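Local structure of 35 kDa hemin binding protein (Porphyromonas gingivalis, 5Y1A) at residues N196-G199 with D200-H204. The protein is a type IX secretion cargo protein that probably binds hemin and joins a thioredoxin domain to a beta-sandwich domain. Numbering follows the deposited sequence.
Sequences NGAG and DGYLH
The methyl group of Ala198 lies against the root of the Tyr202 side chain, where the phenol ring joins its CB. Ala198 CB is 3.4 Å from both Tyr202 CB and Tyr202 CG, and it approaches the ring obliquely, with the two ortho carbons, CD1 and CD2, somewhat farther off. The overlap is therefore confined to the base of the aromatic group; the ring runs on past Ala198, so that the hydroxyl end makes no contact with it. Tyr202 holds CG anti to its own nitrogen (chi1 166°), which sets the ring on this course.

What brings the two side chains together is a type II beta turn from Gly199 to Tyr202, with Asp200 and Gly201 at its corners. Tyr202 N donates to Gly199 O at 3.2 Å. The bond is moderately bent, with an angle of 149° at the hydrogen. Its donor stands above the carbonyl plane, 37° out of it. Gly201 supplies the positive phi that suits glycine at the third position of such a turn. The side chain of Asp200, at an exposed corner, touches Gly199 only through its CB.

The turn sits at the surface, in the long connection between strands 179-186 and 207-220 of the antiparallel sheet. This loop reaches over to the thioredoxin-like part: Asn196 ND2 bonds to Trp47 O, and the Tyr202 side chain comes close to Cys48 and Cys51, which form a CxxC pattern of the thioredoxin type at the start of helix 51-63, without contacting them, while the ring of His204 meets His79, at the end of strand 73-79, edge-to-face.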
loop_
_atom_site.group_PDB
_atom_site.type_symbol
_atom_site.label_atom_id
_atom_site.label_comp_id
_atom_site.label_asym_id
_atom_site.label_seq_id
_atom_site.Cartn_x
_atom_site.Cartn_y
_atom_site.Cartn_z
ATOM N N ASN A 196 -0.815 -22.198 -4.439
ATOM C CA ASN A 196 -0.843 -23.575 -3.926
ATOM C C ASN A 196 -1.782 -23.632 -2.715
ATOM O O ASN A 196 -1.753 -22.755 -1.841
ATOM C CB ASN A 196 0.574 -24.035 -3.559
ATOM C CG ASN A 196 0.672 -25.523 -3.285
ATOM O OD1 ASN A 196 -0.279 -26.282 -3.482
ATOM N ND2 ASN A 196 1.870 -25.964 -2.906
ATOM N N GLY A 197 -2.630 -24.660 -2.680
ATOM C CA GLY A 197 -3.583 -24.854 -1.596
ATOM C C GLY A 197 -4.842 -24.011 -1.661
ATOM O O GLY A 197 -5.651 -24.043 -0.739
ATOM N N ALA A 198 -5.011 -23.241 -2.729
ATOM C CA ALA A 198 -6.168 -22.340 -2.825
ATOM C C ALA A 198 -7.278 -22.977 -3.628
ATOM O O ALA A 198 -7.024 -23.600 -4.643
ATOM C CB ALA A 198 -5.780 -21.031 -3.459
ATOM N N GLY A 199 -8.506 -22.784 -3.176
ATOM C CA GLY A 199 -9.667 -23.238 -3.917
ATOM C C GLY A 199 -10.062 -22.300 -5.042
ATOM O O GLY A 199 -9.398 -21.269 -5.316
ATOM N N ASP A 200 -11.160 -22.653 -5.706
ATOM C CA ASP A 200 -11.683 -21.826 -6.787
ATOM C C ASP A 200 -11.924 -20.390 -6.336
ATOM O O ASP A 200 -12.461 -20.144 -5.236
ATOM C CB ASP A 200 -12.986 -22.397 -7.358
ATOM C CG ASP A 200 -13.505 -21.568 -8.522
ATOM O OD1 ASP A 200 -12.678 -21.221 -9.404
ATOM O OD2 ASP A 200 -14.716 -21.242 -8.544
ATOM N N GLY A 201 -11.499 -19.458 -7.190
ATOM C CA GLY A 201 -11.789 -18.042 -7.004
ATOM C C GLY A 201 -11.004 -17.391 -5.876
ATOM O O GLY A 201 -11.355 -16.290 -5.432
ATOM N N TYR A 202 -9.954 -18.071 -5.398
ATOM C CA TYR A 202 -9.075 -17.481 -4.372
ATOM C C TYR A 202 -8.458 -16.191 -4.891
ATOM O O TYR A 202 -8.082 -16.092 -6.075
ATOM C CB TYR A 202 -7.979 -18.473 -3.934
ATOM C CG TYR A 202 -6.841 -17.801 -3.142
ATOM C CD1 TYR A 202 -6.850 -17.780 -1.741
ATOM C CD2 TYR A 202 -5.803 -17.149 -3.808
ATOM C CE1 TYR A 202 -5.808 -17.144 -1.003
ATOM C CE2 TYR A 202 -4.769 -16.507 -3.098
ATOM C CZ TYR A 202 -4.785 -16.493 -1.714
ATOM O OH TYR A 202 -3.767 -15.835 -1.067
ATOM N N LEU A 203 -8.336 -15.206 -3.996
ATOM C CA LEU A 203 -7.612 -13.961 -4.288
ATOM C C LEU A 203 -6.704 -13.590 -3.116
ATOM O O LEU A 203 -7.039 -13.842 -1.966
ATOM C CB LEU A 203 -8.591 -12.787 -4.525
ATOM C CG LEU A 203 -9.496 -12.966 -5.767
ATOM C CD1 LEU A 203 -10.630 -11.947 -5.733
ATOM C CD2 LEU A 203 -8.728 -12.922 -7.072
ATOM N N HIS A 204 -5.568 -12.957 -3.412
ATOM C CA HIS A 204 -4.744 -12.407 -2.325
ATOM C C HIS A 204 -5.458 -11.196 -1.740
ATOM O O HIS A 204 -6.252 -10.544 -2.429
ATOM C CB HIS A 204 -3.351 -11.984 -2.833
ATOM C CG HIS A 204 -2.503 -13.119 -3.291
ATOM N ND1 HIS A 204 -1.732 -13.063 -4.433
ATOM C CD2 HIS A 204 -2.308 -14.348 -2.764
ATOM C CE1 HIS A 204 -1.084 -14.208 -4.571
ATOM N NE2 HIS A 204 -1.416 -15.000 -3.570
#